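PDB 3B2N: uncharacterized protein Q99UF4 from Staphylococcus aureus, which is a LuxR-family DNA-binding response regulator that probably controls transcription in answer to phosphorylation of its CheY-like receiver domain. Local coordinates for residues Q21-K24 / D28-I31; G90-A95 / D101-K106. All blocks are in the same frame, centred on the assembly; numbering follows the deposited sequence.

Contact 1: residues Q21-K24 / D28-I31. With NA (sodium ion), chain B.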
loop_
_atom_site.group_PDB
_atom_site.type_symbol
_atom_site.label_atom_id
_atom_site.label_comp_id
_atom_site.label_asym_id
_atom_site.label_seq_id
_atom_site.Cartn_x
_atom_site.Cartn_y
_atom_site.Cartn_z
ATOM N N GLN A 21 -7.002 -9.273 -7.344
ATOM C CA GLN A 21 -8.285 -9.988 -7.503
ATOM C C GLN A 21 -9.103 -10.100 -6.231
ATOM O O GLN A 21 -10.340 -9.905 -6.262
ATOM C CB GLN A 21 -8.094 -11.363 -8.152
ATOM C CG GLN A 21 -7.574 -11.207 -9.602
ATOM C CD GLN A 21 -7.222 -12.548 -10.217
ATOM O OE1 GLN A 21 -6.948 -13.530 -9.510
ATOM N NE2 GLN A 21 -7.281 -12.613 -11.531
ATOM N N LEU A 22 -8.433 -10.424 -5.128
ATOM C CA LEU A 22 -9.185 -10.729 -3.882
ATOM C C LEU A 22 -9.650 -9.465 -3.192
ATOM O O LEU A 22 -10.740 -9.424 -2.645
ATOM C CB LEU A 22 -8.332 -11.542 -2.906
ATOM C CG LEU A 22 -8.132 -12.986 -3.362
ATOM C CD1 LEU A 22 -7.136 -13.679 -2.466
ATOM C CD2 LEU A 22 -9.483 -13.677 -3.325
ATOM N N ILE A 23 -8.823 -8.425 -3.194
ATOM C CA ILE A 23 -9.286 -7.177 -2.613
ATOM C C ILE A 23 -10.601 -6.657 -3.236
ATOM O O ILE A 23 -11.495 -6.207 -2.511
ATOM C CB ILE A 23 -8.189 -6.085 -2.609
ATOM C CG1 ILE A 23 -7.143 -6.419 -1.551
ATOM C CG2 ILE A 23 -8.828 -4.703 -2.290
ATOM C CD1 ILE A 23 -5.809 -5.537 -1.725
ATOM N N LYS A 24 -10.729 -6.729 -4.559
ATOM C CA LYS A 24 -11.956 -6.357 -5.223
ATOM C C LYS A 24 -13.156 -7.240 -4.833
ATOM O O LYS A 24 -14.283 -6.747 -4.795
ATOM C CB LYS A 24 -11.787 -6.387 -6.743
ATOM C CG LYS A 24 -11.188 -5.104 -7.298
ATOM C CD LYS A 24 -11.125 -5.110 -8.820
ATOM C CE LYS A 24 -10.322 -6.307 -9.358
ATOM N NZ LYS A 24 -9.933 -6.036 -10.779
ATOM N N ASP A 28 -15.398 -3.172 -1.212
ATOM C CA ASP A 28 -15.935 -2.253 -2.240
ATOM C C ASP A 28 -14.851 -1.327 -2.798
ATOM O O ASP A 28 -14.776 -0.146 -2.470
ATOM C CB ASP A 28 -17.109 -1.468 -1.667
ATOM C CG ASP A 28 -18.276 -2.366 -1.336
ATOM O OD1 ASP A 28 -18.565 -3.294 -2.141
ATOM O OD2 ASP A 28 -18.874 -2.172 -0.263
ATOM N N PHE A 29 -14.011 -1.892 -3.649
ATOM C CA PHE A 29 -12.813 -1.219 -4.100
ATOM C C PHE A 29 -12.716 -1.291 -5.616
ATOM O O PHE A 29 -13.179 -2.244 -6.219
ATOM C CB PHE A 29 -11.587 -1.897 -3.465
ATOM C CG PHE A 29 -11.620 -1.942 -1.963
ATOM C CD1 PHE A 29 -11.921 -3.138 -1.283
ATOM C CD2 PHE A 29 -11.350 -0.797 -1.207
ATOM C CE1 PHE A 29 -11.961 -3.184 0.143
ATOM C CE2 PHE A 29 -11.382 -0.830 0.216
ATOM C CZ PHE A 29 -11.692 -2.035 0.886
ATOM N N GLU A 30 -12.137 -0.271 -6.236
ATOM C CA GLU A 30 -11.649 -0.405 -7.617
ATOM C C GLU A 30 -10.120 -0.195 -7.644
ATOM O O GLU A 30 -9.599 0.742 -7.026
ATOM C CB GLU A 30 -12.370 0.579 -8.535
ATOM C CG GLU A 30 -12.031 2.020 -8.284
ATOM C CD GLU A 30 -12.638 2.958 -9.318
ATOM O OE1 GLU A 30 -13.069 4.063 -8.906
ATOM O OE2 GLU A 30 -12.680 2.604 -10.528
ATOM N N ILE A 31 -9.416 -1.103 -8.314
ATOM C CA ILE A 31 -7.961 -1.084 -8.401
ATOM C C ILE A 31 -7.615 -0.291 -9.644
ATOM O O ILE A 31 -7.928 -0.715 -10.768
ATOM C CB ILE A 31 -7.341 -2.522 -8.532
ATOM C CG1 ILE A 31 -7.895 -3.511 -7.467
ATOM C CG2 ILE A 31 -5.807 -2.476 -8.464
ATOM C CD1 ILE A 31 -7.750 -3.122 -6.049
HETATM NA NA NA B . -16.338 -6.070 -4.242
HETATM O O HOH W 1 -15.632 -4.194 -5.974
HETATM O O HOH W 2 -17.356 -7.573 -2.498
#
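Apolar contacts make up the inner half of this junction, where I23 meets F29. The CG2 methyl of I23 rests 3.6 Å from CD1 of the F29 ring; a chi1 of -73° puts CG1 anti to the carbonyl carbon and leaves CG2 anti to the backbone N, on the side where it meets F29. The same methyl lies 4.2 Å from CD1 of I31. Against the F29 ring edge, near its plane, comes the carbonyl oxygen of I23, with O 3.3 Å from CD1. L6 of strand 4-9 and V114 and I117 of helix 110-121 also touch F29.

Further out, the aliphatic part of K24 lies across I31. K24 CG sits 3.7 Å from I31 CG1, and CD follows at 3.8 Å, before the bend at chi3 (-57°).

The polar part of the contact is the sodium site. K24 O binds the ion at 2.2 Å, with G27 O and two waters; water 1 also donates a 3.1 Å hydrogen bond to F29 O. This is the helix-to-strand return of the beta-alpha-beta unit 4-9, 13-26, 29-35 in the receiver domain. No direct hydrogen bond links 21-24 to 28-31, which implies that apolar packing joins them, with sodium and its water adding a polar bridge.

Contact 2: residues G90-A95 / D101-K106; sequences GYFEKA and DAYVLK
Y103 reaches from strand 102-105 to the helical segment 90-95, and nearly all of the contact is made along its side chain. Its CB meets the rim of the F92 ring, lying in that ring's plane 3.7 Å from F92 CE1. At CG the approach tightens: F92 CD1 comes to 3.4 Å over one face of the tyrosine, displaced toward the ring's rim. The two rings form a T-shaped (edge-to-face) pair in which F92 supplies the edge, with centroids 4.9 Å apart and planes at 71°. A chi1 of 178° sets F92 CG anti to the backbone N and brings the edge of the phenyl group over the tyrosine face.

On the CD1 branch of Y103 the neighbour is A95, whose CB is 3.6 Å from CD1 and touches the ring obliquely. Farther out, F92 CA makes a CH-pi contact over the ring face, 4.1 Å from the Y103 centroid. At the tip, Y103 OH lies 3.4 Å from Y91 CB and makes a weak hydrogen bond with F86 O, so the hydroxyl does not lack a polar partner.

The axes of segment 90-95 and strand 102-105 run at 156°, roughly antiparallel, as expected for the second half of a beta-alpha-beta crossover. Here the unit consists of strand 79-84, helix 89-97 and strand 102-105, at one margin of the CheY-like receiver fold.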
loop_
_atom_site.group_PDB
_atom_site.type_symbol
_atom_site.label_atom_id
_atom_site.label_comp_id
_atom_site.label_asym_id
_atom_site.label_seq_id
_atom_site.Cartn_x
_atom_site.Cartn_y
_atom_site.Cartn_z
ATOM N N GLY A 90 13.150 -1.904 13.039
ATOM C CA GLY A 90 13.536 -0.713 12.283
ATOM C C GLY A 90 12.493 -0.268 11.266
ATOM O O GLY A 90 12.234 0.935 11.127
ATOM N N TYR A 91 11.882 -1.231 10.568
ATOM C CA TYR A 91 10.943 -0.917 9.500
ATOM C C TYR A 91 9.628 -0.355 10.024
ATOM O O TYR A 91 9.031 0.530 9.420
ATOM C CB TYR A 91 10.657 -2.142 8.633
ATOM C CG TYR A 91 11.826 -2.610 7.808
ATOM C CD1 TYR A 91 12.188 -1.951 6.638
ATOM C CD2 TYR A 91 12.573 -3.724 8.196
ATOM C CE1 TYR A 91 13.266 -2.379 5.860
ATOM C CE2 TYR A 91 13.662 -4.165 7.430
ATOM C CZ TYR A 91 13.993 -3.488 6.258
ATOM O OH TYR A 91 15.056 -3.935 5.502
ATOM N N PHE A 92 9.149 -0.904 11.127
ATOM C CA PHE A 92 7.923 -0.426 11.674
ATOM C C PHE A 92 8.107 1.014 12.223
ATOM O O PHE A 92 7.238 1.866 12.071
ATOM C CB PHE A 92 7.462 -1.359 12.789
ATOM C CG PHE A 92 6.199 -0.916 13.451
ATOM C CD1 PHE A 92 5.033 -0.773 12.721
ATOM C CD2 PHE A 92 6.185 -0.589 14.794
ATOM C CE1 PHE A 92 3.842 -0.364 13.315
ATOM C CE2 PHE A 92 4.998 -0.160 15.401
ATOM C CZ PHE A 92 3.821 -0.064 14.644
ATOM N N GLU A 93 9.232 1.266 12.865
ATOM C CA GLU A 93 9.492 2.598 13.368
ATOM C C GLU A 93 9.605 3.599 12.212
ATOM O O GLU A 93 9.152 4.738 12.351
ATOM C CB GLU A 93 10.777 2.619 14.224
ATOM C CG GLU A 93 10.745 1.651 15.369
ATOM C CD GLU A 93 12.135 1.373 15.955
ATOM O OE1 GLU A 93 12.268 0.336 16.653
ATOM O OE2 GLU A 93 13.093 2.175 15.750
ATOM N N LYS A 94 10.217 3.198 11.091
ATOM C CA LYS A 94 10.338 4.098 9.917
ATOM C C LYS A 94 8.946 4.405 9.313
ATOM O O LYS A 94 8.675 5.509 8.894
ATOM C CB LYS A 94 11.282 3.532 8.839
ATOM C CG LYS A 94 12.687 4.081 8.850
ATOM C CD LYS A 94 13.525 3.409 7.776
ATOM C CE LYS A 94 14.520 2.408 8.406
ATOM N NZ LYS A 94 14.767 1.144 7.603
ATOM N N ALA A 95 8.059 3.430 9.314
ATOM C CA ALA A 95 6.688 3.636 8.800
ATOM C C ALA A 95 5.940 4.608 9.710
ATOM O O ALA A 95 5.263 5.490 9.229
ATOM C CB ALA A 95 5.965 2.324 8.744
ATOM N N ASP A 101 -0.665 5.115 7.564
ATOM C CA ASP A 101 -1.981 4.936 8.184
ATOM C C ASP A 101 -2.157 3.559 8.831
ATOM O O ASP A 101 -2.801 3.440 9.887
ATOM C CB ASP A 101 -3.084 5.229 7.179
ATOM C CG ASP A 101 -3.050 6.666 6.738
ATOM O OD1 ASP A 101 -3.216 7.513 7.613
ATOM O OD2 ASP A 101 -2.771 6.951 5.563
ATOM N N ALA A 102 -1.576 2.528 8.224
ATOM C CA ALA A 102 -1.571 1.224 8.862
ATOM C C ALA A 102 -0.349 0.419 8.428
ATOM O O ALA A 102 0.145 0.566 7.309
ATOM C CB ALA A 102 -2.884 0.455 8.578
ATOM N N TYR A 103 0.144 -0.436 9.320
ATOM C CA TYR A 103 1.269 -1.300 9.015
ATOM C C TYR A 103 0.740 -2.732 9.167
ATOM O O TYR A 103 0.362 -3.133 10.244
ATOM C CB TYR A 103 2.363 -1.041 10.035
ATOM C CG TYR A 103 3.705 -1.656 9.708
ATOM C CD1 TYR A 103 4.634 -0.974 8.909
ATOM C CD2 TYR A 103 4.072 -2.899 10.227
ATOM C CE1 TYR A 103 5.893 -1.513 8.642
ATOM C CE2 TYR A 103 5.314 -3.450 9.942
ATOM C CZ TYR A 103 6.200 -2.754 9.152
ATOM O OH TYR A 103 7.413 -3.272 8.901
ATOM N N VAL A 104 0.698 -3.495 8.096
ATOM C CA VAL A 104 0.091 -4.820 8.158
ATOM C C VAL A 104 1.115 -5.890 7.789
ATOM O O VAL A 104 1.735 -5.842 6.700
ATOM C CB VAL A 104 -1.131 -4.876 7.213
ATOM C CG1 VAL A 104 -1.737 -6.303 7.132
ATOM C CG2 VAL A 104 -2.182 -3.884 7.702
ATOM N N LEU A 105 1.290 -6.859 8.683
ATOM C CA LEU A 105 2.178 -7.989 8.403
ATOM C C LEU A 105 1.491 -8.998 7.510
ATOM O O LEU A 105 0.293 -9.217 7.647
ATOM C CB LEU A 105 2.517 -8.699 9.711
ATOM C CG LEU A 105 3.855 -8.636 10.427
ATOM C CD1 LEU A 105 4.512 -7.306 10.343
ATOM C CD2 LEU A 105 3.610 -9.037 11.871
ATOM N N LYS A 106 2.260 -9.686 6.659
ATOM C CA LYS A 106 1.681 -10.752 5.810
ATOM C C LYS A 106 1.330 -12.023 6.570
ATOM O O LYS A 106 0.933 -13.003 5.947
ATOM C CB LYS A 106 2.577 -11.029 4.588
ATOM C CG LYS A 106 2.676 -9.734 3.746
ATOM C CD LYS A 106 3.504 -9.925 2.497
ATOM C CE LYS A 106 3.599 -8.654 1.671
ATOM N NZ LYS A 106 4.667 -8.881 0.621
#

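In the fold
From the N terminus the chain runs through strand 4-9 into helix 13-26, and contact 1 closes the short turn by which that helix passes into strand 29-35. The chain continues through helix 38-48, strand 52-55, helix 64-73 and strand 79-84 before contact 2 closes the return from helix 89-97 to strand 102-105. The two loops therefore follow in series, neither enclosing nor crossing the other. Each belongs to a beta-alpha-beta unit, and the strands they reach are the two outermost of the five-stranded parallel sheet, ordered 2-1-3-4-5. Their centres lie about 22 Å apart on opposite sides of the chain's centre, and they join a helix to the edge strand at each margin of the sheet.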